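Local coordinates for protein ppBat (Bacteroides thetaiotaomicron VPI-5482, PDB 3CNE) that binds flavins such as lumichrome, riboflavin, FMN and FAD as a homodimer, and may serve as a flavin store rather than as a protease or chaperone, at residues F67-F72 with G104-G109; N59-E64 with M94-T99; L8-V13 with D76-F81. All blocks are in the same frame, centred on the assembly; numbering follows the deposited sequence.

In the fold
From the N terminus, strand 4-9 lies inside the sheet and leads into the following loop, and contact 3 joins that loop to 76-81, closing a span of 62 residues. Inside that span starts contact 2, which brings the turn 59-64 against helix 88-102, and then contact 1, which pairs strand 69-73 with strand 106-110. Each pair of contacts crosses, because their segments alternate along the chain. Contact 1 pairs two neighbouring strands of the sheet, contact 2 ties a loop to the helix of the same beta-alpha-beta unit, and contact 3 joins loops beyond the strand ends, where Phe72 of contact 1 packs on Val10 and Val78.

Contact 1 of 3, residues F67-F72 with G104-G109; sequences FDALVF and GKMMIG
Ile108 N donates to Leu70 O, 2.8 Å, at the heart of a parallel strand pair, the two strands of a beta-alpha-beta unit whose crossover helix is 88-102, in the central sheet of this DJ-1/PfpI family protein. The axes of 69-72 and 106-109 approach to 4.5 Å and diverge by only 16°. Leu70 uses its other backbone group as well: its N donates to Met106 O at 2.8 Å with an N-H...O angle of 166°. Phe72 N to Ile108 O, 2.7 Å, continues the ladder. The closely packed part lies on the two faces of this ladder. On the face of Ala69, Val71 and Ile108, Val71 CG2 sits 3.9 Å from Ile108 CB, the two branched side chains crossing at a slant, and Val170 and Leu174 of helix 167-174 pack over that layer. On the other face, the selenomethionine Met107 bends at both chi2 and chi3, which brings its CE back to 4.0 Å from Leu70 CD1; Phe100 and Phe117 cover these two side chains. Phe72 lies on this face too, its side chain about 4 Å from that of Cys74, which with Cys111 binds the zinc ion. The N-terminal end is looser and more open to solvent. Asp68 and Lys105 are partly exposed; Asp68 points away from 104-109, and its OD2 accepts from Lys4 N. Lys105 bends at chi2 and then runs extended, laying its methylenes along the carbonyls of Phe67 and Asp68. Its ammonium has a second partner in Asp65, a salt bridge, and meets the carbonyl of Phe67 almost end-on, NZ to O 2.7 Å, with a C=O...N angle of 164°.

Contact 2 of 3, residues N59-E64 with M94-T99; sequences NLKGHE and MEVIKT
This is a side-chain contact between a loop and a helix: the type II beta turn Leu60-His63, with Glu64 just after it, leans on helix 88-102, the crossover helix of the beta-alpha-beta unit that spans strands 69-73 and 106-110. The turn is closed by His63 N to Leu60 O, 2.9 Å, and Gly62 holds its positive phi of 90°. On the inner side, Leu60 reaches across with CD2, 3.6 Å from Val96 CG1, the two side chains at about a right angle; Leu60 also packs on Phe67, Ala6 and Leu8, so it links the turn to the sheet. Next to it, Val96 CG2 lies 4.0 Å from Lys61 CG. The more exposed edge is polar, without a salt bridge between the two segments. Lys61 crosses the extended Glu95 side chain, its CG 3.6 Å from Glu95 OE2, but the ammonium makes its salt bridge with Asp92, and Glu95 OE1 stays 4.2 Å from Lys61 NZ, too long for one. Buried Glu64 is bent at chi2 (89°) so that its carboxylate turns to the turn's own backbone, taking weak bonds from Gly62 N. That bend lays its CD against the methyl of Thr99, CD to CG2 3.5 Å. The other branch of Thr99 is held on the helix: OG1 donates to Glu95 O at 2.9 Å, from above the carbonyl plane.

Contact 3 of 3, residues L8-V13 with D76-F81; sequences LAVNPV and DAVPVF
Pro12 and Ala77 bring the two backbones to within 5.4 Å, measured CA to CA, where a cis peptide bond between Asn11 and Pro12 folds the chain; Ala77 N donates to Pro12 O in a weak bond of 3.4 Å, at an N-H...O angle of 165°. Residues 76-79 turn with helix-like phi and psi but lack a helix's hydrogen-bond pattern, carrying the side chains of Asp76, Ala77 and Val78 to the loop. Ala77 CB is the central point of the contact, 3.3 Å from Asn11 O and 3.8 Å from Pro12 CD, lying against the Asn11 carbonyl and the proline ring. Val10 meets the same methyl: CG1 is anti to the carbonyl carbon (chi1 -71°), which puts CG2 between the backbone N and the carbonyl carbon, so both CB, 3.9 Å from Ala77 CB, and CG2 lie close to it, and CG2 continues to Val78 CG2 at 4.2 Å. The contact joins the end of strand 4-9 to the loop after strand 69-73, at the C-terminal ends of the parallel strands of the DJ-1/PfpI fold. Phe72 packs on both Val10 and Val78, and Val78 also reaches Ala112 and Met115, its side chain about 5 Å from the zinc ion held by Cys74 and Cys111. The outer side is more open: the Pro12 and Asp76 side chains cross at about a right angle, CG to CB 3.7 Å, and Asn46 also touches the proline. Asp76, exposed, touches Phe26 of the second subunit, and Asn46 OD1 accepts its backbone N; Asn11 points away from 76-81, and its OD1 accepts from Lys44 N.

Contact 1 of 3, residues F67-F72 with G104-G109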
ATOM      1  N   PHE A  67      16.714 -12.666  12.615  1.00 33.64           N
ATOM      2  CA  PHE A  67      15.360 -12.618  12.086  1.00 30.94           C
ATOM      3  C   PHE A  67      14.863 -14.033  11.828  1.00 29.94           C
ATOM      4  O   PHE A  67      15.662 -14.963  11.736  1.00 29.59           O
ATOM      5  CB  PHE A  67      15.327 -11.768  10.823  1.00 30.46           C
ATOM      6  CG  PHE A  67      15.581 -10.304  11.073  1.00 29.18           C
ATOM      7  CD1 PHE A  67      14.529  -9.434  11.321  1.00 28.06           C
ATOM      8  CD2 PHE A  67      16.881  -9.795  11.061  1.00 27.65           C
ATOM      9  CE1 PHE A  67      14.764  -8.067  11.547  1.00 28.82           C
ATOM     10  CE2 PHE A  67      17.120  -8.433  11.286  1.00 28.99           C
ATOM     11  CZ  PHE A  67      16.061  -7.571  11.526  1.00 27.60           C
ATOM     12  N   ASP A  68      13.545 -14.198  11.760  1.00 28.50           N
ATOM     13  CA  ASP A  68      12.938 -15.512  11.530  1.00 27.18           C
ATOM     14  C   ASP A  68      12.441 -15.668  10.087  1.00 25.64           C
ATOM     15  O   ASP A  68      12.161 -16.766   9.621  1.00 23.31           O
ATOM     16  CB  ASP A  68      11.779 -15.683  12.500  1.00 28.11           C
ATOM     17  CG  ASP A  68      12.236 -15.641  13.945  1.00 29.81           C
ATOM     18  OD1 ASP A  68      12.783 -16.652  14.412  1.00 34.06           O
ATOM     19  OD2 ASP A  68      12.097 -14.597  14.600  1.00 32.36           O
ATOM     20  N   ALA A  69      12.296 -14.527   9.408  1.00 24.41           N
ATOM     21  CA  ALA A  69      11.601 -14.458   8.130  1.00 23.66           C
ATOM     22  C   ALA A  69      12.167 -13.310   7.321  1.00 23.09           C
ATOM     23  O   ALA A  69      12.619 -12.322   7.884  1.00 22.39           O
ATOM     24  CB  ALA A  69      10.091 -14.256   8.327  1.00 23.28           C
ATOM     25  N   LEU A  70      12.141 -13.480   6.001  1.00 23.19           N
ATOM     26  CA  LEU A  70      12.449 -12.425   5.054  1.00 23.21           C
ATOM     27  C   LEU A  70      11.233 -12.223   4.164  1.00 22.92           C
ATOM     28  O   LEU A  70      10.656 -13.198   3.659  1.00 21.95           O
ATOM     29  CB  LEU A  70      13.659 -12.806   4.221  1.00 23.35           C
ATOM     30  CG  LEU A  70      14.281 -11.814   3.224  1.00 24.64           C
ATOM     31  CD1 LEU A  70      15.720 -12.192   2.943  1.00 24.65           C
ATOM     32  CD2 LEU A  70      13.518 -11.860   1.898  1.00 28.05           C
ATOM     33  N   VAL A  71      10.840 -10.959   3.990  1.00 22.24           N
ATOM     34  CA  VAL A  71       9.871 -10.570   2.963  1.00 22.20           C
ATOM     35  C   VAL A  71      10.604  -9.832   1.837  1.00 22.10           C
ATOM     36  O   VAL A  71      11.365  -8.901   2.094  1.00 22.75           O
ATOM     37  CB  VAL A  71       8.741  -9.644   3.507  1.00 21.37           C
ATOM     38  CG1 VAL A  71       7.930  -9.081   2.395  1.00 22.73           C
ATOM     39  CG2 VAL A  71       7.818 -10.419   4.479  1.00 21.58           C
ATOM     40  N   PHE A  72      10.408 -10.276   0.598  1.00 22.00           N
ATOM     41  CA  PHE A  72      10.929  -9.525  -0.542  1.00 22.35           C
ATOM     42  C   PHE A  72       9.772  -8.782  -1.192  1.00 22.27           C
ATOM     43  O   PHE A  72       8.879  -9.389  -1.804  1.00 21.30           O
ATOM     44  CB  PHE A  72      11.614 -10.401  -1.595  1.00 23.75           C
ATOM     45  CG  PHE A  72      12.186  -9.583  -2.731  1.00 24.20           C
ATOM     46  CD1 PHE A  72      13.422  -8.944  -2.588  1.00 26.29           C
ATOM     47  CD2 PHE A  72      11.460  -9.379  -3.897  1.00 25.53           C
ATOM     48  CE1 PHE A  72      13.955  -8.118  -3.633  1.00 25.50           C
ATOM     49  CE2 PHE A  72      11.984  -8.598  -4.939  1.00 25.62           C
ATOM     50  CZ  PHE A  72      13.230  -7.963  -4.794  1.00 26.00           C
ATOM     51  N   GLY A 104      17.414 -21.659   6.751  1.00 29.38           N
ATOM     52  CA  GLY A 104      16.078 -22.233   6.938  1.00 28.66           C
ATOM     53  C   GLY A 104      15.009 -21.249   7.385  1.00 28.22           C
ATOM     54  O   GLY A 104      14.002 -21.646   7.985  1.00 27.97           O
ATOM     55  N   LYS A 105      15.199 -19.966   7.068  1.00 28.09           N
ATOM     56  CA  LYS A 105      14.231 -18.937   7.465  1.00 27.11           C
ATOM     57  C   LYS A 105      13.029 -18.944   6.543  1.00 26.83           C
ATOM     58  O   LYS A 105      13.103 -19.444   5.430  1.00 25.92           O
ATOM     59  CB  LYS A 105      14.881 -17.561   7.519  1.00 28.10           C
ATOM     60  CG  LYS A 105      16.224 -17.526   8.259  1.00 29.74           C
ATOM     61  CD  LYS A 105      16.010 -17.577   9.759  1.00 31.64           C
ATOM     62  CE  LYS A 105      17.294 -17.377  10.531  1.00 32.45           C
ATOM     63  NZ  LYS A 105      16.926 -17.330  11.975  1.00 31.82           N
HETATM   64  N   MSE A 106      11.906 -18.413   7.017  1.00 26.23           N
HETATM   65  CA  MSE A 106      10.727 -18.308   6.190  1.00 28.73           C
HETATM   66  C   MSE A 106      10.932 -17.229   5.099  1.00 26.36           C
HETATM   67  O   MSE A 106      11.305 -16.096   5.408  1.00 24.75           O
HETATM   68  CB  MSE A 106       9.540 -17.982   7.083  1.00 27.77           C
HETATM   69  CG  MSE A 106       8.239 -17.775   6.373  1.00 30.89           C
HETATM   70 SE   MSE A 106       6.841 -17.441   7.725  1.00 39.98          SE
HETATM   71  CE  MSE A 106       7.974 -17.154   9.304  1.00 40.37           C
HETATM   72  N   MSE A 107      10.721 -17.621   3.836  1.00 26.04           N
HETATM   73  CA  MSE A 107      10.967 -16.765   2.666  1.00 25.34           C
HETATM   74  C   MSE A 107       9.630 -16.392   2.047  1.00 24.41           C
HETATM   75  O   MSE A 107       8.878 -17.260   1.599  1.00 24.33           O
HETATM   76  CB  MSE A 107      11.838 -17.458   1.615  1.00 26.02           C
HETATM   77  CG  MSE A 107      13.071 -18.143   2.124  1.00 28.32           C
HETATM   78 SE   MSE A 107      14.232 -16.942   3.092  1.00 38.90          SE
HETATM   79  CE  MSE A 107      14.926 -15.869   1.600  1.00 31.27           C
ATOM     80  N   ILE A 108       9.355 -15.095   2.033  1.00 22.83           N
ATOM     81  CA  ILE A 108       8.061 -14.549   1.644  1.00 23.42           C
ATOM     82  C   ILE A 108       8.271 -13.485   0.547  1.00 23.53           C
ATOM     83  O   ILE A 108       9.139 -12.617   0.656  1.00 21.84           O
ATOM     84  CB  ILE A 108       7.328 -13.872   2.836  1.00 23.40           C
ATOM     85  CG1 ILE A 108       7.028 -14.876   3.963  1.00 23.41           C
ATOM     86  CG2 ILE A 108       6.021 -13.184   2.351  1.00 22.94           C
ATOM     87  CD1 ILE A 108       7.088 -14.263   5.358  1.00 24.02           C
ATOM     88  N   GLY A 109       7.487 -13.561  -0.522  1.00 24.41           N
ATOM     89  CA  GLY A 109       7.610 -12.566  -1.562  1.00 25.12           C
ATOM     90  C   GLY A 109       6.540 -12.744  -2.608  1.00 25.89           C
ATOM     91  O   GLY A 109       5.796 -13.736  -2.590  1.00 24.93           O
TER

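Contact 2 of 3, residues N59-E64 with M94-T99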
ATOM      1  N   ASN A  59      23.376  -3.079   6.187  1.00 28.83           N
ATOM      2  CA  ASN A  59      23.401  -3.290   7.643  1.00 29.51           C
ATOM      3  C   ASN A  59      22.693  -4.555   8.135  1.00 29.39           C
ATOM      4  O   ASN A  59      22.725  -4.883   9.329  1.00 30.66           O
ATOM      5  CB  ASN A  59      22.887  -2.044   8.355  1.00 29.43           C
ATOM      6  CG  ASN A  59      23.858  -0.903   8.272  1.00 30.08           C
ATOM      7  OD1 ASN A  59      25.060  -1.110   8.076  1.00 31.27           O
ATOM      8  ND2 ASN A  59      23.356   0.313   8.416  1.00 27.92           N
ATOM      9  N   LEU A  60      22.073  -5.274   7.202  1.00 29.25           N
ATOM     10  CA  LEU A  60      21.451  -6.562   7.477  1.00 28.55           C
ATOM     11  C   LEU A  60      22.468  -7.708   7.323  1.00 29.37           C
ATOM     12  O   LEU A  60      22.310  -8.775   7.920  1.00 27.68           O
ATOM     13  CB  LEU A  60      20.236  -6.775   6.555  1.00 28.18           C
ATOM     14  CG  LEU A  60      19.429  -8.064   6.707  1.00 27.65           C
ATOM     15  CD1 LEU A  60      18.957  -8.252   8.167  1.00 26.64           C
ATOM     16  CD2 LEU A  60      18.236  -8.079   5.762  1.00 27.86           C
ATOM     17  N   LYS A  61      23.497  -7.491   6.503  1.00 30.37           N
ATOM     18  CA  LYS A  61      24.578  -8.473   6.356  1.00 32.05           C
ATOM     19  C   LYS A  61      25.219  -8.820   7.700  1.00 32.86           C
ATOM     20  O   LYS A  61      25.635  -7.944   8.449  1.00 33.19           O
ATOM     21  CB  LYS A  61      25.649  -7.948   5.408  1.00 32.10           C
ATOM     22  CG  LYS A  61      25.374  -8.227   3.962  1.00 32.94           C
ATOM     23  CD  LYS A  61      26.030  -7.173   3.085  1.00 35.85           C
ATOM     24  CE  LYS A  61      27.544  -7.102   3.251  1.00 37.13           C
ATOM     25  NZ  LYS A  61      28.160  -6.266   2.189  1.00 37.92           N
ATOM     26  N   GLY A  62      25.276 -10.109   8.002  1.00 33.91           N
ATOM     27  CA  GLY A  62      25.872 -10.563   9.240  1.00 34.92           C
ATOM     28  C   GLY A  62      24.858 -10.644  10.354  1.00 35.60           C
ATOM     29  O   GLY A  62      25.146 -11.212  11.405  1.00 35.78           O
ATOM     30  N   HIS A  63      23.664 -10.082  10.140  1.00 35.76           N
ATOM     31  CA  HIS A  63      22.613 -10.120  11.168  1.00 35.74           C
ATOM     32  C   HIS A  63      21.383 -10.937  10.757  1.00 35.61           C
ATOM     33  O   HIS A  63      20.316 -10.801  11.359  1.00 34.69           O
ATOM     34  CB  HIS A  63      22.175  -8.702  11.564  1.00 36.57           C
ATOM     35  CG  HIS A  63      23.278  -7.838  12.096  1.00 38.32           C
ATOM     36  ND1 HIS A  63      24.076  -7.061  11.278  1.00 41.83           N
ATOM     37  CD2 HIS A  63      23.692  -7.596  13.363  1.00 39.63           C
ATOM     38  CE1 HIS A  63      24.943  -6.390  12.018  1.00 40.88           C
ATOM     39  NE2 HIS A  63      24.734  -6.701  13.286  1.00 42.04           N
ATOM     40  N   GLU A  64      21.524 -11.781   9.737  1.00 35.52           N
ATOM     41  CA  GLU A  64      20.386 -12.542   9.227  1.00 36.52           C
ATOM     42  C   GLU A  64      19.784 -13.498  10.276  1.00 36.97           C
ATOM     43  O   GLU A  64      18.584 -13.785  10.253  1.00 36.11           O
ATOM     44  CB  GLU A  64      20.764 -13.314   7.957  1.00 36.42           C
ATOM     45  CG  GLU A  64      21.307 -12.463   6.799  1.00 37.88           C
ATOM     46  CD  GLU A  64      22.822 -12.274   6.825  1.00 40.52           C
ATOM     47  OE1 GLU A  64      23.431 -12.431   7.904  1.00 43.27           O
ATOM     48  OE2 GLU A  64      23.409 -11.960   5.760  1.00 43.18           O
HETATM   49  N   MSE A  94      21.547 -10.471  -2.968  1.00 27.64           N
HETATM   50  CA  MSE A  94      21.818 -11.870  -3.280  1.00 28.78           C
HETATM   51  C   MSE A  94      22.410 -12.585  -2.082  1.00 28.55           C
HETATM   52  O   MSE A  94      21.992 -13.697  -1.745  1.00 28.29           O
HETATM   53  CB  MSE A  94      22.769 -11.987  -4.471  1.00 29.68           C
HETATM   54  CG  MSE A  94      22.177 -11.491  -5.780  1.00 32.14           C
HETATM   55 SE   MSE A  94      20.726 -12.648  -6.434  1.00 43.18          SE
HETATM   56  CE  MSE A  94      19.155 -11.848  -5.563  1.00 33.14           C
ATOM     57  N   GLU A  95      23.384 -11.938  -1.450  1.00 28.81           N
ATOM     58  CA  GLU A  95      24.030 -12.460  -0.262  1.00 29.71           C
ATOM     59  C   GLU A  95      23.008 -12.717   0.851  1.00 28.39           C
ATOM     60  O   GLU A  95      22.947 -13.808   1.434  1.00 27.03           O
ATOM     61  CB  GLU A  95      25.084 -11.468   0.244  1.00 30.14           C
ATOM     62  CG  GLU A  95      26.045 -12.117   1.229  1.00 33.20           C
ATOM     63  CD  GLU A  95      26.975 -11.140   1.931  1.00 34.00           C
ATOM     64  OE1 GLU A  95      27.615 -10.301   1.233  1.00 37.05           O
ATOM     65  OE2 GLU A  95      27.076 -11.250   3.193  1.00 39.37           O
ATOM     66  N   VAL A  96      22.208 -11.702   1.131  1.00 26.64           N
ATOM     67  CA  VAL A  96      21.229 -11.764   2.216  1.00 25.82           C
ATOM     68  C   VAL A  96      20.153 -12.806   1.958  1.00 24.81           C
ATOM     69  O   VAL A  96      19.731 -13.502   2.873  1.00 25.80           O
ATOM     70  CB  VAL A  96      20.606 -10.374   2.493  1.00 25.90           C
ATOM     71  CG1 VAL A  96      19.324 -10.509   3.295  1.00 24.69           C
ATOM     72  CG2 VAL A  96      21.633  -9.458   3.230  1.00 24.84           C
ATOM     73  N   ILE A  97      19.716 -12.928   0.713  1.00 24.68           N
ATOM     74  CA  ILE A  97      18.661 -13.906   0.388  1.00 24.80           C
ATOM     75  C   ILE A  97      19.215 -15.328   0.513  1.00 25.32           C
ATOM     76  O   ILE A  97      18.543 -16.229   1.043  1.00 25.00           O
ATOM     77  CB  ILE A  97      18.094 -13.687  -0.996  1.00 24.24           C
ATOM     78  CG1 ILE A  97      17.203 -12.428  -1.013  1.00 23.99           C
ATOM     79  CG2 ILE A  97      17.323 -14.900  -1.474  1.00 23.45           C
ATOM     80  CD1 ILE A  97      16.858 -12.013  -2.430  1.00 23.75           C
ATOM     81  N   LYS A  98      20.434 -15.517   0.012  1.00 25.95           N
ATOM     82  CA  LYS A  98      21.106 -16.825   0.129  1.00 27.03           C
ATOM     83  C   LYS A  98      21.240 -17.225   1.589  1.00 26.33           C
ATOM     84  O   LYS A  98      20.900 -18.342   1.950  1.00 27.46           O
ATOM     85  CB  LYS A  98      22.467 -16.825  -0.570  1.00 26.87           C
ATOM     86  CG  LYS A  98      23.022 -18.243  -0.843  1.00 28.23           C
ATOM     87  CD  LYS A  98      24.450 -18.164  -1.409  1.00 29.50           C
ATOM     88  CE  LYS A  98      25.109 -19.569  -1.549  1.00 32.80           C
ATOM     89  NZ  LYS A  98      25.184 -20.026  -2.967  1.00 36.78           N
ATOM     90  N   THR A  99      21.733 -16.315   2.420  1.00 26.18           N
ATOM     91  CA  THR A  99      21.957 -16.598   3.824  1.00 26.76           C
ATOM     92  C   THR A  99      20.664 -16.952   4.566  1.00 27.02           C
ATOM     93  O   THR A  99      20.611 -17.961   5.249  1.00 25.87           O
ATOM     94  CB  THR A  99      22.657 -15.438   4.499  1.00 26.71           C
ATOM     95  OG1 THR A  99      23.905 -15.214   3.842  1.00 26.40           O
ATOM     96  CG2 THR A  99      22.892 -15.718   5.970  1.00 26.68           C
TER

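Contact 3 of 3, residues L8-V13 with D76-F81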
ATOM      1  N   LEU A   8      12.445  -6.441   2.933  1.00 21.88           N
ATOM      2  CA  LEU A   8      13.316  -5.791   1.956  1.00 21.47           C
ATOM      3  C   LEU A   8      12.492  -5.014   0.963  1.00 21.86           C
ATOM      4  O   LEU A   8      11.641  -5.596   0.268  1.00 22.21           O
ATOM      5  CB  LEU A   8      14.170  -6.821   1.228  1.00 22.60           C
ATOM      6  CG  LEU A   8      14.934  -7.865   2.049  1.00 21.50           C
ATOM      7  CD1 LEU A   8      15.743  -8.759   1.103  1.00 25.71           C
ATOM      8  CD2 LEU A   8      15.856  -7.223   3.075  1.00 22.76           C
ATOM      9  N   ALA A   9      12.738  -3.703   0.916  1.00 20.39           N
ATOM     10  CA  ALA A   9      12.048  -2.800   0.002  1.00 20.38           C
ATOM     11  C   ALA A   9      13.007  -2.312  -1.085  1.00 19.38           C
ATOM     12  O   ALA A   9      14.041  -1.703  -0.782  1.00 20.01           O
ATOM     13  CB  ALA A   9      11.431  -1.617   0.776  1.00 21.43           C
ATOM     14  N   VAL A  10      12.717  -2.647  -2.342  1.00 17.72           N
ATOM     15  CA  VAL A  10      13.594  -2.222  -3.415  1.00 17.90           C
ATOM     16  C   VAL A  10      13.250  -0.761  -3.761  1.00 18.40           C
ATOM     17  O   VAL A  10      12.349  -0.196  -3.179  1.00 17.64           O
ATOM     18  CB  VAL A  10      13.496  -3.131  -4.640  1.00 18.12           C
ATOM     19  CG1 VAL A  10      14.154  -4.503  -4.305  1.00 18.05           C
ATOM     20  CG2 VAL A  10      12.016  -3.279  -5.141  1.00 17.45           C
ATOM     21  N   ASN A  11      13.978  -0.162  -4.682  1.00 18.23           N
ATOM     22  CA  ASN A  11      13.759   1.251  -4.977  1.00 19.28           C
ATOM     23  C   ASN A  11      13.727   1.476  -6.479  1.00 19.53           C
ATOM     24  O   ASN A  11      14.786   1.462  -7.126  1.00 19.01           O
ATOM     25  CB  ASN A  11      14.880   2.047  -4.336  1.00 19.61           C
ATOM     26  CG  ASN A  11      14.742   3.519  -4.537  1.00 22.42           C
ATOM     27  OD1 ASN A  11      13.653   4.020  -4.741  1.00 20.90           O
ATOM     28  ND2 ASN A  11      15.863   4.226  -4.484  1.00 25.10           N
ATOM     29  N   PRO A  12      12.531   1.705  -7.062  1.00 19.49           N
ATOM     30  CA  PRO A  12      11.216   1.891  -6.442  1.00 19.14           C
ATOM     31  C   PRO A  12      10.546   0.574  -6.040  1.00 18.61           C
ATOM     32  O   PRO A  12      10.771  -0.417  -6.683  1.00 19.43           O
ATOM     33  CB  PRO A  12      10.396   2.555  -7.549  1.00 19.81           C
ATOM     34  CG  PRO A  12      10.956   1.935  -8.839  1.00 20.52           C
ATOM     35  CD  PRO A  12      12.481   1.787  -8.538  1.00 19.53           C
ATOM     36  N   VAL A  13       9.746   0.603  -4.971  1.00 17.07           N
ATOM     37  CA  VAL A  13       9.013  -0.553  -4.476  1.00 16.66           C
ATOM     38  C   VAL A  13       7.563  -0.352  -4.874  1.00 17.76           C
ATOM     39  O   VAL A  13       7.069   0.790  -4.995  1.00 17.07           O
ATOM     40  CB  VAL A  13       9.132  -0.652  -2.905  1.00 17.79           C
ATOM     41  CG1 VAL A  13       8.530   0.537  -2.231  1.00 16.51           C
ATOM     42  CG2 VAL A  13       8.631  -2.033  -2.285  1.00 15.83           C
ATOM     43  N   ASP A  76       9.459  -1.774  -9.375  1.00 20.51           N
ATOM     44  CA  ASP A  76       9.940  -1.590 -10.711  1.00 20.36           C
ATOM     45  C   ASP A  76      11.456  -1.568 -10.778  1.00 19.93           C
ATOM     46  O   ASP A  76      12.019  -1.568 -11.863  1.00 20.24           O
ATOM     47  CB  ASP A  76       9.329  -0.321 -11.322  1.00 20.98           C
ATOM     48  CG  ASP A  76       7.853  -0.507 -11.664  1.00 22.48           C
ATOM     49  OD1 ASP A  76       7.356  -1.657 -11.610  1.00 21.96           O
ATOM     50  OD2 ASP A  76       7.206   0.495 -11.974  1.00 24.12           O
ATOM     51  N   ALA A  77      12.115  -1.566  -9.622  1.00 21.07           N
ATOM     52  CA  ALA A  77      13.559  -1.833  -9.559  1.00 22.02           C
ATOM     53  C   ALA A  77      13.947  -3.221 -10.024  1.00 22.76           C
ATOM     54  O   ALA A  77      15.055  -3.425 -10.561  1.00 24.37           O
ATOM     55  CB  ALA A  77      14.098  -1.614  -8.127  1.00 22.03           C
ATOM     56  N   VAL A  78      13.086  -4.203  -9.805  1.00 21.96           N
ATOM     57  CA  VAL A  78      13.518  -5.595 -10.040  1.00 22.20           C
ATOM     58  C   VAL A  78      13.820  -5.911 -11.522  1.00 22.94           C
ATOM     59  O   VAL A  78      14.822  -6.555 -11.820  1.00 24.49           O
ATOM     60  CB  VAL A  78      12.503  -6.595  -9.467  1.00 22.62           C
ATOM     61  CG1 VAL A  78      12.894  -8.023  -9.808  1.00 23.16           C
ATOM     62  CG2 VAL A  78      12.403  -6.389  -7.941  1.00 20.42           C
ATOM     63  N   PRO A  79      12.958  -5.482 -12.451  1.00 23.61           N
ATOM     64  CA  PRO A  79      13.317  -5.710 -13.869  1.00 24.47           C
ATOM     65  C   PRO A  79      14.582  -4.977 -14.381  1.00 25.05           C
ATOM     66  O   PRO A  79      15.032  -5.244 -15.504  1.00 26.39           O
ATOM     67  CB  PRO A  79      12.063  -5.261 -14.612  1.00 23.93           C
ATOM     68  CG  PRO A  79      10.953  -5.379 -13.580  1.00 24.34           C
ATOM     69  CD  PRO A  79      11.624  -4.866 -12.335  1.00 23.25           C
ATOM     70  N   VAL A  80      15.184  -4.097 -13.576  1.00 25.56           N
ATOM     71  CA  VAL A  80      16.512  -3.560 -13.942  1.00 26.34           C
ATOM     72  C   VAL A  80      17.633  -4.126 -13.090  1.00 27.12           C
ATOM     73  O   VAL A  80      18.789  -3.778 -13.287  1.00 27.18           O
ATOM     74  CB  VAL A  80      16.595  -1.990 -13.949  1.00 26.43           C
ATOM     75  CG1 VAL A  80      15.747  -1.438 -15.058  1.00 26.30           C
ATOM     76  CG2 VAL A  80      16.225  -1.367 -12.592  1.00 24.92           C
ATOM     77  N   PHE A  81      17.281  -5.000 -12.146  1.00 27.72           N
ATOM     78  CA  PHE A  81      18.245  -5.598 -11.236  1.00 28.89           C
ATOM     79  C   PHE A  81      19.455  -6.159 -11.996  1.00 30.14           C
ATOM     80  O   PHE A  81      20.599  -5.952 -11.581  1.00 29.87           O
ATOM     81  CB  PHE A  81      17.569  -6.690 -10.400  1.00 28.62           C
ATOM     82  CG  PHE A  81      18.522  -7.486  -9.551  1.00 28.82           C
ATOM     83  CD1 PHE A  81      18.926  -7.017  -8.304  1.00 28.16           C
ATOM     84  CD2 PHE A  81      19.000  -8.718  -9.989  1.00 29.68           C
ATOM     85  CE1 PHE A  81      19.804  -7.771  -7.520  1.00 29.09           C
ATOM     86  CE2 PHE A  81      19.892  -9.458  -9.217  1.00 28.32           C
ATOM     87  CZ  PHE A  81      20.288  -8.969  -7.978  1.00 26.78           C
TER